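Local coordinates for HpcH/HpaI aldolase/citrate lyase family protein (Burkholderia cenocepacia, PDB 4MF4) that is of unknown function but belongs to the HpcH/HpaI aldolase/citrate lyase family and folds as a parallel eight-stranded beta/alpha (TIM) barrel, at residues A[110-115]-A[171-176]; A[181-186]-A[222-227]; A[120-125]-A[159-164]; A[18-23]-A[244-249]. One frame throughout, in Å; residues are numbered along the deposited sequence.

Contact 1. Residues A[110-115]-A[171-176]; sequences ETPDDA and VDEVER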
loop_
_atom_site.group_PDB
_atom_site.type_symbol
_atom_site.label_atom_id
_atom_site.label_comp_id
_atom_site.label_asym_id
_atom_site.label_seq_id
_atom_site.Cartn_x
_atom_site.Cartn_y
_atom_site.Cartn_z
ATOM N N GLU A 110 2.888 -14.320 -32.296
ATOM C CA GLU A 110 3.685 -14.642 -33.478
ATOM C C GLU A 110 3.078 -15.611 -34.462
ATOM O O GLU A 110 3.541 -15.693 -35.600
ATOM C CB GLU A 110 5.002 -15.212 -33.013
ATOM C CG GLU A 110 5.701 -14.280 -32.058
ATOM C CD GLU A 110 7.137 -14.692 -31.852
ATOM O OE1 GLU A 110 8.039 -14.010 -32.361
ATOM O OE2 GLU A 110 7.342 -15.747 -31.213
ATOM N N THR A 111 2.075 -16.376 -34.031
ATOM C CA THR A 111 1.423 -17.347 -34.897
ATOM C C THR A 111 -0.092 -17.282 -34.763
ATOM O O THR A 111 -0.607 -16.767 -33.799
ATOM C CB THR A 111 1.856 -18.772 -34.519
ATOM O OG1 THR A 111 1.420 -19.049 -33.189
ATOM C CG2 THR A 111 3.406 -18.915 -34.571
ATOM N N PRO A 112 -0.816 -17.838 -35.737
ATOM C CA PRO A 112 -2.229 -17.808 -35.570
ATOM C C PRO A 112 -2.638 -18.691 -34.385
ATOM O O PRO A 112 -3.611 -18.377 -33.761
ATOM C CB PRO A 112 -2.772 -18.328 -36.915
ATOM C CG PRO A 112 -1.628 -18.951 -37.612
ATOM C CD PRO A 112 -0.411 -18.258 -37.088
ATOM N N ASP A 113 -1.885 -19.744 -34.062
ATOM C CA ASP A 113 -2.150 -20.518 -32.804
ATOM C C ASP A 113 -2.033 -19.675 -31.551
ATOM O O ASP A 113 -2.866 -19.783 -30.708
ATOM C CB ASP A 113 -1.275 -21.771 -32.665
ATOM C CG ASP A 113 -1.742 -22.886 -33.565
ATOM O OD1 ASP A 113 -2.768 -22.686 -34.250
ATOM O OD2 ASP A 113 -1.104 -23.964 -33.603
ATOM N N ASP A 114 -1.024 -18.827 -31.449
ATOM C CA ASP A 114 -0.926 -17.900 -30.334
ATOM C C ASP A 114 -2.174 -17.005 -30.231
ATOM O O ASP A 114 -2.678 -16.768 -29.165
ATOM C CB ASP A 114 0.280 -16.936 -30.520
ATOM C CG ASP A 114 1.652 -17.617 -30.397
ATOM O OD1 ASP A 114 1.744 -18.779 -29.972
ATOM O OD2 ASP A 114 2.634 -16.973 -30.776
ATOM N N ALA A 115 -2.592 -16.437 -31.358
ATOM C CA ALA A 115 -3.740 -15.520 -31.418
ATOM C C ALA A 115 -5.028 -16.236 -31.007
ATOM O O ALA A 115 -5.793 -15.730 -30.175
ATOM C CB ALA A 115 -3.882 -14.954 -32.836
ATOM N N VAL A 171 5.252 -11.251 -38.427
ATOM C CA VAL A 171 4.998 -10.562 -39.681
ATOM C C VAL A 171 4.731 -11.568 -40.814
ATOM O O VAL A 171 3.794 -11.370 -41.592
ATOM C CB VAL A 171 6.101 -9.557 -40.063
ATOM C CG1 VAL A 171 5.754 -8.912 -41.394
ATOM C CG2 VAL A 171 6.228 -8.453 -38.999
ATOM N N ASP A 172 5.481 -12.667 -40.862
ATOM C CA ASP A 172 5.262 -13.683 -41.905
ATOM C C ASP A 172 3.883 -14.345 -41.767
ATOM O O ASP A 172 3.296 -14.768 -42.757
ATOM C CB ASP A 172 6.348 -14.758 -41.867
ATOM C CG ASP A 172 7.720 -14.220 -42.233
ATOM O OD1 ASP A 172 7.867 -13.565 -43.295
ATOM O OD2 ASP A 172 8.662 -14.461 -41.458
ATOM N N GLU A 173 3.369 -14.391 -40.536
ATOM C CA GLU A 173 2.148 -15.077 -40.208
ATOM C C GLU A 173 0.961 -14.125 -40.127
ATOM O O GLU A 173 -0.131 -14.546 -39.793
ATOM C CB GLU A 173 2.344 -15.803 -38.835
ATOM C CG GLU A 173 3.233 -17.049 -38.867
ATOM C CD GLU A 173 2.510 -18.243 -39.495
ATOM O OE1 GLU A 173 2.689 -19.383 -39.044
ATOM O OE2 GLU A 173 1.704 -18.041 -40.403
ATOM N N VAL A 174 1.151 -12.851 -40.478
ATOM C CA VAL A 174 0.193 -11.812 -40.121
ATOM C C VAL A 174 -1.156 -11.901 -40.832
ATOM O O VAL A 174 -2.179 -11.555 -40.259
ATOM C CB VAL A 174 0.757 -10.401 -40.269
ATOM C CG1 VAL A 174 0.922 -10.025 -41.733
ATOM C CG2 VAL A 174 -0.184 -9.394 -39.583
ATOM N N GLU A 175 -1.180 -12.392 -42.064
ATOM C CA GLU A 175 -2.454 -12.542 -42.746
ATOM C C GLU A 175 -3.292 -13.636 -42.034
ATOM O O GLU A 175 -4.476 -13.471 -41.830
ATOM C CB GLU A 175 -2.258 -12.815 -44.255
ATOM C CG GLU A 175 -1.527 -11.658 -44.986
ATOM C CD GLU A 175 0.009 -11.690 -44.884
ATOM O OE1 GLU A 175 0.590 -12.680 -44.348
ATOM O OE2 GLU A 175 0.674 -10.713 -45.350
ATOM N N ARG A 176 -2.673 -14.724 -41.630
ATOM C CA ARG A 176 -3.408 -15.798 -40.917
ATOM C C ARG A 176 -3.776 -15.381 -39.471
ATOM O O ARG A 176 -4.791 -15.837 -38.920
ATOM C CB ARG A 176 -2.570 -17.079 -40.894
ATOM C CG ARG A 176 -2.313 -17.711 -42.273
ATOM C CD ARG A 176 -1.087 -18.629 -42.227
ATOM N NE ARG A 176 -1.419 -19.955 -41.683
ATOM C CZ ARG A 176 -0.640 -20.711 -40.890
ATOM N NH1 ARG A 176 0.548 -20.300 -40.464
ATOM N NH2 ARG A 176 -1.079 -21.891 -40.489
#

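Contact 2. Residues A[181-186]-A[222-227]; sequences PGVDCL and AGVAVG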
loop_
_atom_site.group_PDB
_atom_site.type_symbol
_atom_site.label_atom_id
_atom_site.label_comp_id
_atom_site.label_asym_id
_atom_site.label_seq_id
_atom_site.Cartn_x
_atom_site.Cartn_y
_atom_site.Cartn_z
ATOM N N PRO A 181 -10.576 -15.822 -35.951
ATOM C CA PRO A 181 -11.802 -15.247 -35.378
ATOM C C PRO A 181 -11.586 -14.745 -33.944
ATOM O O PRO A 181 -10.894 -15.366 -33.139
ATOM C CB PRO A 181 -12.788 -16.428 -35.411
ATOM C CG PRO A 181 -12.333 -17.259 -36.557
ATOM C CD PRO A 181 -10.824 -17.171 -36.515
ATOM N N GLY A 182 -12.164 -13.606 -33.620
ATOM C CA GLY A 182 -11.944 -13.021 -32.307
ATOM C C GLY A 182 -10.791 -12.032 -32.187
ATOM O O GLY A 182 -10.649 -11.392 -31.145
ATOM N N VAL A 183 -9.958 -11.899 -33.217
ATOM C CA VAL A 183 -8.917 -10.864 -33.258
ATOM C C VAL A 183 -9.560 -9.563 -33.737
ATOM O O VAL A 183 -9.992 -9.466 -34.880
ATOM C CB VAL A 183 -7.742 -11.248 -34.195
ATOM C CG1 VAL A 183 -6.840 -10.041 -34.505
ATOM C CG2 VAL A 183 -6.941 -12.355 -33.565
ATOM N N ASP A 184 -9.660 -8.561 -32.868
ATOM C CA ASP A 184 -10.376 -7.314 -33.225
ATOM C C ASP A 184 -9.398 -6.223 -33.692
ATOM O O ASP A 184 -9.820 -5.230 -34.270
ATOM C CB ASP A 184 -11.200 -6.782 -32.052
ATOM C CG ASP A 184 -12.192 -7.816 -31.500
ATOM O OD1 ASP A 184 -13.018 -8.353 -32.303
ATOM O OD2 ASP A 184 -12.121 -8.127 -30.285
ATOM N N CYS A 185 -8.094 -6.391 -33.457
ATOM C CA CYS A 185 -7.147 -5.378 -33.866
ATOM C C CYS A 185 -5.752 -5.950 -33.940
ATOM O O CYS A 185 -5.384 -6.704 -33.059
ATOM C CB CYS A 185 -7.132 -4.270 -32.809
ATOM S SG CYS A 185 -6.076 -2.855 -33.245
ATOM N N LEU A 186 -4.964 -5.554 -34.937
ATOM C CA LEU A 186 -3.558 -5.927 -34.999
ATOM C C LEU A 186 -2.790 -4.727 -34.500
ATOM O O LEU A 186 -2.995 -3.634 -35.022
ATOM C CB LEU A 186 -3.109 -6.234 -36.428
ATOM C CG LEU A 186 -3.853 -7.291 -37.207
ATOM C CD1 LEU A 186 -3.451 -7.280 -38.683
ATOM C CD2 LEU A 186 -3.647 -8.646 -36.568
ATOM N N ALA A 222 -8.078 -7.744 -44.581
ATOM C CA ALA A 222 -8.934 -8.598 -43.759
ATOM C C ALA A 222 -10.146 -7.878 -43.219
ATOM O O ALA A 222 -11.014 -8.526 -42.638
ATOM C CB ALA A 222 -8.143 -9.161 -42.574
ATOM N N GLY A 223 -10.193 -6.561 -43.351
ATOM C CA GLY A 223 -11.152 -5.733 -42.557
ATOM C C GLY A 223 -10.984 -5.721 -41.014
ATOM O O GLY A 223 -11.949 -5.609 -40.280
ATOM N N VAL A 224 -9.747 -5.807 -40.547
ATOM C CA VAL A 224 -9.406 -5.779 -39.140
ATOM C C VAL A 224 -8.621 -4.487 -38.890
ATOM O O VAL A 224 -7.654 -4.152 -39.614
ATOM C CB VAL A 224 -8.534 -7.007 -38.802
ATOM C CG1 VAL A 224 -8.112 -6.975 -37.329
ATOM C CG2 VAL A 224 -9.268 -8.309 -39.163
ATOM N N ALA A 225 -9.070 -3.731 -37.899
ATOM C CA ALA A 225 -8.361 -2.564 -37.430
ATOM C C ALA A 225 -6.893 -2.806 -37.173
ATOM O O ALA A 225 -6.524 -3.833 -36.622
ATOM C CB ALA A 225 -8.985 -2.053 -36.146
ATOM N N VAL A 226 -6.057 -1.834 -37.579
ATOM C CA VAL A 226 -4.664 -1.847 -37.172
ATOM C C VAL A 226 -4.321 -0.691 -36.236
ATOM O O VAL A 226 -4.793 0.412 -36.423
ATOM C CB VAL A 226 -3.758 -1.829 -38.389
ATOM C CG1 VAL A 226 -2.303 -2.012 -37.978
ATOM C CG2 VAL A 226 -4.207 -2.963 -39.326
ATOM N N GLY A 227 -3.508 -0.985 -35.233
ATOM C CA GLY A 227 -3.077 0.011 -34.254
ATOM C C GLY A 227 -1.561 0.113 -34.227
ATOM O O GLY A 227 -0.875 -0.755 -34.758
HETATM O O HOH W 1 -11.461 -4.723 -36.417
#

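Contact 3. Residues A[120-125]-A[159-164]; sequences RLTRFP and VAVIVQ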
loop_
_atom_site.group_PDB
_atom_site.type_symbol
_atom_site.label_atom_id
_atom_site.label_comp_id
_atom_site.label_asym_id
_atom_site.label_seq_id
_atom_site.Cartn_x
_atom_site.Cartn_y
_atom_site.Cartn_z
ATOM N N ARG A 120 -9.254 -17.687 -26.858
ATOM C CA ARG A 120 -9.869 -18.718 -26.017
ATOM C C ARG A 120 -9.828 -18.351 -24.550
ATOM O O ARG A 120 -10.766 -18.608 -23.811
ATOM C CB ARG A 120 -9.138 -20.074 -26.167
ATOM C CG ARG A 120 -9.312 -20.773 -27.511
ATOM C CD ARG A 120 -8.502 -22.075 -27.547
ATOM N NE ARG A 120 -9.073 -23.031 -26.595
ATOM C CZ ARG A 120 -8.544 -24.199 -26.243
ATOM N NH1 ARG A 120 -7.372 -24.589 -26.729
ATOM N NH2 ARG A 120 -9.193 -24.981 -25.371
ATOM N N LEU A 121 -8.711 -17.784 -24.120
ATOM C CA LEU A 121 -8.507 -17.408 -22.735
ATOM C C LEU A 121 -9.473 -16.326 -22.318
ATOM O O LEU A 121 -9.760 -16.216 -21.131
ATOM C CB LEU A 121 -7.082 -16.954 -22.443
ATOM C CG LEU A 121 -5.951 -17.976 -22.524
ATOM C CD1 LEU A 121 -4.661 -17.221 -22.225
ATOM C CD2 LEU A 121 -6.077 -19.156 -21.571
ATOM N N THR A 122 -10.026 -15.586 -23.264
ATOM C CA THR A 122 -11.010 -14.531 -22.959
ATOM C C THR A 122 -12.485 -14.897 -23.075
ATOM O O THR A 122 -13.349 -14.050 -22.764
ATOM C CB THR A 122 -10.783 -13.253 -23.817
ATOM O OG1 THR A 122 -11.254 -13.456 -25.163
ATOM C CG2 THR A 122 -9.344 -12.858 -23.798
ATOM N N ARG A 123 -12.777 -16.153 -23.449
ATOM C CA ARG A 123 -14.144 -16.585 -23.721
ATOM C C ARG A 123 -14.629 -17.660 -22.725
ATOM O O ARG A 123 -13.962 -18.635 -22.491
ATOM C CB ARG A 123 -14.264 -17.157 -25.136
ATOM C CG ARG A 123 -14.009 -16.166 -26.290
ATOM C CD ARG A 123 -14.811 -14.890 -26.129
ATOM N NE ARG A 123 -14.980 -14.118 -27.355
ATOM C CZ ARG A 123 -14.237 -13.077 -27.737
ATOM N NH1 ARG A 123 -13.200 -12.641 -27.032
ATOM N NH2 ARG A 123 -14.544 -12.445 -28.867
ATOM N N PHE A 124 -15.793 -17.426 -22.136
ATOM C CA PHE A 124 -16.552 -18.476 -21.496
ATOM C C PHE A 124 -16.961 -19.548 -22.517
ATOM O O PHE A 124 -17.391 -19.213 -23.619
ATOM C CB PHE A 124 -17.803 -17.891 -20.897
ATOM C CG PHE A 124 -17.557 -17.003 -19.709
ATOM C CD1 PHE A 124 -16.717 -17.398 -18.700
ATOM C CD2 PHE A 124 -18.228 -15.788 -19.598
ATOM C CE1 PHE A 124 -16.533 -16.590 -17.586
ATOM C CE2 PHE A 124 -18.052 -14.983 -18.507
ATOM C CZ PHE A 124 -17.189 -15.369 -17.499
ATOM N N PRO A 125 -16.844 -20.834 -22.153
ATOM C CA PRO A 125 -17.320 -21.854 -23.107
ATOM C C PRO A 125 -18.812 -21.657 -23.462
ATOM O O PRO A 125 -19.654 -21.526 -22.582
ATOM C CB PRO A 125 -17.089 -23.181 -22.380
ATOM C CG PRO A 125 -16.385 -22.879 -21.117
ATOM C CD PRO A 125 -16.375 -21.401 -20.882
ATOM N N VAL A 159 -16.076 -8.524 -24.912
ATOM C CA VAL A 159 -14.614 -8.605 -24.752
ATOM C C VAL A 159 -13.918 -8.448 -26.095
ATOM O O VAL A 159 -14.237 -9.152 -27.064
ATOM C CB VAL A 159 -14.178 -9.933 -24.116
ATOM C CG1 VAL A 159 -12.665 -9.992 -24.011
ATOM C CG2 VAL A 159 -14.767 -10.077 -22.736
ATOM N N ALA A 160 -12.991 -7.499 -26.170
ATOM C CA ALA A 160 -12.181 -7.286 -27.357
ATOM C C ALA A 160 -10.729 -7.700 -27.173
ATOM O O ALA A 160 -10.161 -7.532 -26.105
ATOM C CB ALA A 160 -12.260 -5.836 -27.775
ATOM N N VAL A 161 -10.150 -8.273 -28.227
ATOM C CA VAL A 161 -8.789 -8.779 -28.193
ATOM C C VAL A 161 -7.943 -8.028 -29.231
ATOM O O VAL A 161 -8.267 -7.974 -30.418
ATOM C CB VAL A 161 -8.736 -10.290 -28.443
ATOM C CG1 VAL A 161 -7.299 -10.797 -28.592
ATOM C CG2 VAL A 161 -9.490 -11.057 -27.364
ATOM N N ILE A 162 -6.853 -7.462 -28.745
ATOM C CA ILE A 162 -5.821 -6.801 -29.545
ATOM C C ILE A 162 -4.534 -7.640 -29.442
ATOM O O ILE A 162 -4.043 -7.941 -28.319
ATOM C CB ILE A 162 -5.499 -5.387 -29.024
ATOM C CG1 ILE A 162 -6.767 -4.545 -28.906
ATOM C CG2 ILE A 162 -4.495 -4.706 -29.954
ATOM C CD1 ILE A 162 -6.591 -3.190 -28.248
ATOM N N VAL A 163 -3.998 -8.032 -30.601
ATOM C CA VAL A 163 -2.759 -8.830 -30.654
ATOM C C VAL A 163 -1.595 -7.954 -31.137
ATOM O O VAL A 163 -1.689 -7.285 -32.168
ATOM C CB VAL A 163 -2.906 -10.085 -31.517
ATOM C CG1 VAL A 163 -3.938 -11.001 -30.875
ATOM C CG2 VAL A 163 -3.310 -9.800 -32.957
ATOM N N GLN A 164 -0.517 -7.953 -30.379
ATOM C CA GLN A 164 0.613 -7.172 -30.754
ATOM C C GLN A 164 1.498 -8.021 -31.668
ATOM O O GLN A 164 1.886 -9.128 -31.306
ATOM C CB GLN A 164 1.335 -6.679 -29.497
ATOM C CG GLN A 164 2.383 -5.651 -29.790
ATOM C CD GLN A 164 2.857 -4.865 -28.532
ATOM O OE1 GLN A 164 2.382 -5.068 -27.412
ATOM N NE2 GLN A 164 3.831 -4.009 -28.737
#

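Contact 4. Residues A[18-23]-A[244-249]; sequences QRLRDG and YRLITV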
loop_
_atom_site.group_PDB
_atom_site.type_symbol
_atom_site.label_atom_id
_atom_site.label_comp_id
_atom_site.label_asym_id
_atom_site.label_seq_id
_atom_site.Cartn_x
_atom_site.Cartn_y
_atom_site.Cartn_z
ATOM N N GLN A 18 -16.919 -2.047 -30.562
ATOM C CA GLN A 18 -17.920 -1.791 -31.583
ATOM C C GLN A 18 -17.322 -0.875 -32.662
ATOM O O GLN A 18 -17.438 -1.147 -33.863
ATOM C CB GLN A 18 -19.184 -1.224 -30.932
ATOM C CG GLN A 18 -20.263 -0.763 -31.893
ATOM C CD GLN A 18 -20.102 0.709 -32.250
ATOM O OE1 GLN A 18 -20.145 1.586 -31.371
ATOM N NE2 GLN A 18 -19.898 0.990 -33.532
ATOM N N ARG A 19 -16.686 0.209 -32.231
ATOM C CA ARG A 19 -16.019 1.112 -33.170
ATOM C C ARG A 19 -14.901 0.420 -33.951
ATOM O O ARG A 19 -14.817 0.592 -35.170
ATOM C CB ARG A 19 -15.500 2.354 -32.457
ATOM C CG ARG A 19 -16.607 3.320 -32.048
ATOM C CD ARG A 19 -16.067 4.434 -31.165
ATOM N NE ARG A 19 -15.979 4.068 -29.762
ATOM C CZ ARG A 19 -15.335 4.790 -28.857
ATOM N NH1 ARG A 19 -14.700 5.878 -29.235
ATOM N NH2 ARG A 19 -15.289 4.414 -27.597
ATOM N N LEU A 20 -14.070 -0.377 -33.274
ATOM C CA LEU A 20 -12.988 -1.134 -33.965
ATOM C C LEU A 20 -13.499 -2.039 -35.094
ATOM O O LEU A 20 -12.884 -2.088 -36.167
ATOM C CB LEU A 20 -12.181 -2.004 -33.012
ATOM C CG LEU A 20 -11.153 -1.326 -32.099
ATOM C CD1 LEU A 20 -10.711 -2.390 -31.134
ATOM C CD2 LEU A 20 -9.967 -0.733 -32.846
ATOM N N ARG A 21 -14.590 -2.763 -34.832
ATOM C CA ARG A 21 -15.172 -3.701 -35.803
ATOM C C ARG A 21 -16.024 -3.003 -36.861
ATOM O O ARG A 21 -16.115 -3.507 -37.968
ATOM C CB ARG A 21 -16.091 -4.739 -35.122
ATOM C CG ARG A 21 -15.409 -5.823 -34.289
ATOM C CD ARG A 21 -16.489 -6.806 -33.843
ATOM N NE ARG A 21 -16.042 -7.910 -32.998
ATOM C CZ ARG A 21 -15.364 -8.986 -33.414
ATOM N NH1 ARG A 21 -14.997 -9.123 -34.694
ATOM N NH2 ARG A 21 -15.024 -9.939 -32.529
ATOM N N ASP A 22 -16.687 -1.899 -36.505
ATOM C CA ASP A 22 -17.761 -1.321 -37.357
ATOM C C ASP A 22 -17.431 0.001 -38.029
ATOM O O ASP A 22 -18.009 0.301 -39.061
ATOM C CB ASP A 22 -19.062 -1.092 -36.567
ATOM C CG ASP A 22 -19.702 -2.392 -36.063
ATOM O OD1 ASP A 22 -19.465 -3.467 -36.662
ATOM O OD2 ASP A 22 -20.448 -2.337 -35.052
ATOM N N GLY A 23 -16.548 0.800 -37.437
ATOM C CA GLY A 23 -16.282 2.143 -37.931
ATOM C C GLY A 23 -15.055 2.152 -38.809
ATOM O O GLY A 23 -14.353 1.143 -38.890
ATOM N N TYR A 244 -3.800 3.620 -40.322
ATOM C CA TYR A 244 -3.906 3.069 -39.004
ATOM C C TYR A 244 -5.113 3.718 -38.296
ATOM O O TYR A 244 -5.345 4.926 -38.435
ATOM C CB TYR A 244 -2.662 3.372 -38.178
ATOM C CG TYR A 244 -1.426 2.623 -38.597
ATOM C CD1 TYR A 244 -1.112 1.356 -38.049
ATOM C CD2 TYR A 244 -0.573 3.161 -39.556
ATOM C CE1 TYR A 244 0.029 0.655 -38.459
ATOM C CE2 TYR A 244 0.564 2.489 -39.943
ATOM C CZ TYR A 244 0.858 1.238 -39.403
ATOM O OH TYR A 244 2.007 0.611 -39.815
ATOM N N ARG A 245 -5.831 2.923 -37.511
ATOM C CA ARG A 245 -6.993 3.394 -36.728
ATOM C C ARG A 245 -6.742 3.545 -35.198
ATOM O O ARG A 245 -7.023 4.622 -34.602
ATOM C CB ARG A 245 -8.163 2.499 -37.013
ATOM C CG ARG A 245 -8.659 2.690 -38.453
ATOM C CD ARG A 245 -9.936 1.968 -38.671
ATOM N NE ARG A 245 -10.950 2.563 -37.800
ATOM C CZ ARG A 245 -11.875 1.879 -37.149
ATOM N NH1 ARG A 245 -11.938 0.551 -37.244
ATOM N NH2 ARG A 245 -12.712 2.525 -36.369
ATOM N N LEU A 246 -6.138 2.542 -34.563
ATOM C CA LEU A 246 -5.924 2.622 -33.108
ATOM C C LEU A 246 -4.536 3.159 -32.820
ATOM O O LEU A 246 -3.531 2.400 -32.728
ATOM C CB LEU A 246 -6.123 1.257 -32.474
ATOM C CG LEU A 246 -6.187 1.256 -30.954
ATOM C CD1 LEU A 246 -7.620 1.469 -30.475
ATOM C CD2 LEU A 246 -5.651 -0.019 -30.382
ATOM N N ILE A 247 -4.455 4.479 -32.686
ATOM C CA ILE A 247 -3.181 5.165 -32.656
ATOM C C ILE A 247 -2.897 5.666 -31.242
ATOM O O ILE A 247 -3.706 6.416 -30.694
ATOM C CB ILE A 247 -3.174 6.347 -33.625
ATOM C CG1 ILE A 247 -3.352 5.842 -35.057
ATOM C CG2 ILE A 247 -1.856 7.098 -33.503
ATOM C CD1 ILE A 247 -3.473 6.928 -36.103
ATOM N N THR A 248 -1.772 5.227 -30.676
ATOM C CA THR A 248 -1.327 5.638 -29.355
ATOM C C THR A 248 -0.472 6.886 -29.531
ATOM O O THR A 248 0.534 6.826 -30.209
ATOM C CB THR A 248 -0.411 4.590 -28.665
ATOM O OG1 THR A 248 -0.910 3.263 -28.804
ATOM C CG2 THR A 248 -0.271 4.871 -27.207
ATOM N N VAL A 249 -0.870 7.995 -28.898
ATOM C CA VAL A 249 -0.133 9.261 -28.935
ATOM C C VAL A 249 0.848 9.300 -27.759
ATOM O O VAL A 249 0.671 10.055 -26.783
ATOM C CB VAL A 249 -1.082 10.501 -28.944
ATOM C CG1 VAL A 249 -0.319 11.770 -29.259
ATOM C CG2 VAL A 249 -2.208 10.374 -29.951
#

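Contact 1. Residues A[110-115]-A[171-176]
Pro-112, in the first turn of helix 112-121, meets Glu-173 and Arg-176 at the break between helices 168-172 and 174-178. These are helices of the outer layer of the TIM barrel. The proline CG sits over the middle of one guanidinium face of Arg-176, 3.8 Å above the plane. On another side, Pro-112 CD meets Glu-173 CD at 3.8 Å, and these two side chains cross at about a right angle. Pro-112 CB rests on Arg-176 O, also 3.8 Å away. Glu-173 CB touches Glu-110 O at 3.5 Å. The arginine chain bends at chi3 (81°), which folds the guanidinium back over the proline. There its NH1 forms a salt bridge with Glu-173 OE2, on the syn lone pair of that oxygen. The modelled 2.5 Å is suspiciously short, and the exact length is doubtful. On the other segment, a capping box starts the helix. Asp-114 N donates to Thr-111 OG1 (3.0 Å, 165°), and Asp-114 OD2 accepts weakly from Thr-111 N. The same OD2 also takes Glu-110 N at 3.1 Å. Outside the contact, Glu-110 OE2 forms a salt bridge with Arg-169. No hydrogen bond joins the two segments. The bridge to Glu-173 lies near the guanidinium plane and holds the group so that its face can carry the proline ring. The join itself is by van der Waals contact.

Contact 2. Residues A[181-186]-A[222-227]
A chi1 of 178° swings CG1 of Val-224 over the backbone of the facing segment, where it lies 3.9 Å from both Asp-184 O and Cys-185 N. The same methyl comes 4.3 Å from Leu-186 CG. In Cys-185, SG is turned trans to the backbone nitrogen (chi1 -176°), which carries it along the neighbouring strand to 3.7 Å from Gly-227 N. Two backbone hydrogen bonds tie the strands together. Leu-186 N donates to Ala-225 O at 2.9 Å, in the carbonyl plane. Gly-227 N donates to Leu-186 O at 2.7 Å, nearly straight at 167°. Leu-186 thus uses both its N-H and its C=O on the same neighbour, flanking Val-226 in parallel register. One step earlier the backbones are joined by a water instead. It donates to Asp-184 O at 2.7 Å and accepts from Ala-225 N at 3.0 Å. The water therefore serves two backbone groups that do not bond to each other directly. Leu-186 and Val-226 lie on one face of the sheet, with Leu-186 packed on Val-174 and Ile-177 of helix 174-178. Cys-185 and Ala-225 lie on the other, where Cys-185 touches Ile-162 and Ala-225 touches Leu-20. Ahead of strand 225-230, Gly-223 has positive phi and ends helix 206-222 in a Schellman motif. Helix 206-222 then leads directly into the next parallel strand. Strands 185-188 and 225-230 are the sixth and seventh of the barrel, and this is the beta-alpha-beta connection from which TIM barrels are built.

Contact 3. Residues A[120-125]-A[159-164]
Thr-122 OG1 is held from two directions while it also lies 3.7 Å from the CG2 methyl of Val-161. Arg-123 NH1 donates to it at 2.8 Å, with a bent N-H...O angle of 136° and the oxygen near the guanidinium plane. Thr-122 OG1 is also hydrogen-bonded to Val-119 O, one turn back in helix 112-121. The hydroxyl thus links the end of the helix to the arginine that follows. The carbon atoms of Thr-122 face the start of strand 160-165. Thr-122 CB touches Val-159 CG1 at 3.8 Å, and Thr-122 CG2 reaches Val-161 CG2 at 4.0 Å. Arg-123 gets there by a bend at chi2 (-50°), which turns its chain back alongside the threonine. Its NH1 then comes to 4.1 Å from Val-159 CG1 and 4.0 Å from Val-161 CG2. Val-159 O is 3.6 Å from the same NH1 but is hydrogen-bonded to Lys-17 NZ of helix 15-22. Both valines point outward from the barrel at the start of its fifth strand. The helix that follows strand 103-106 runs antiparallel to the strands, so its last residues return to this level. Beyond the contact, Phe-124 and Pro-125 pack against Leu-200 and Ala-195 of a second subunit. No hydrogen bond crosses between the segments. Thr-122 offers its CB and CG2 to the valines, and Arg-123 brings NH1 against their methyls. The hydroxyl has its polar needs met on its own side, which leaves methyl contacts to join helix end and strand.

Contact 4. Residues A[18-23]-A[244-249]
Arg-245 lays one face of its guanidinium over the backbone of Gly-23, whose C atom is 3.3 Å above the plane and offset toward the rim. Gly-23 O lies over the same face, 3.1 Å from Arg-245 CZ. The edge of the group is turned to the end of helix 15-22. There Arg-245 NH2 donates to Arg-19 O at 3.1 Å, almost straight at 166°, with the oxygen in the guanidinium plane. The donor stands well above the carbonyl plane of Arg-19. Gly-23 N reaches the same oxygen from the opposite face of that plane, at 2.9 Å, so two donors share it. Arg-245 NH1 adds a weak bond to Leu-20 O. A bend at chi3 (64°) turns the planar group to meet these carbonyls. The positive charge probably complements the carbonyl end of the helix dipole. In the fold, helix 15-22 precedes the first strand and lies across the end of the TIM barrel where the strands begin. The end of the Leu-20 side chain comes in toward the barrel, and its CD2 meets Leu-246 CD1 at 4.0 Å, the two side chains crossing at a slant. Leu-246 belongs to the last strand, 246-251, and also touches Leu-27 of the first strand, Trp-50 and Phe-187. Arg-245 NH2 has a second partner in Glu-25 OE1, a salt bridge from the turn between the helix and strand 27-32.

Contacts 2 and 3 are buried, contact 4 is partly buried, and contact 1 lies at the surface. Contacts 1 and 3 use opposite ends of helix 112-121. Contacts 2, 3 and 4 all reach the barrel sheet. Contact 2 alone joins strand to strand, and it works chiefly through main-chain hydrogen bonds. Contact 4 joins a side-chain cation to a helix end and adds a leucine pair, whereas contacts 1 and 3 have no hydrogen bond between their segments. Arginines serve differently: by a face in contact 1, alongside valines in contact 3, by face and edge in contact 4. Asp-184 ties three contacts together, with a salt bridge to Arg-21 and a probable hydrogen bond to Val-161 N.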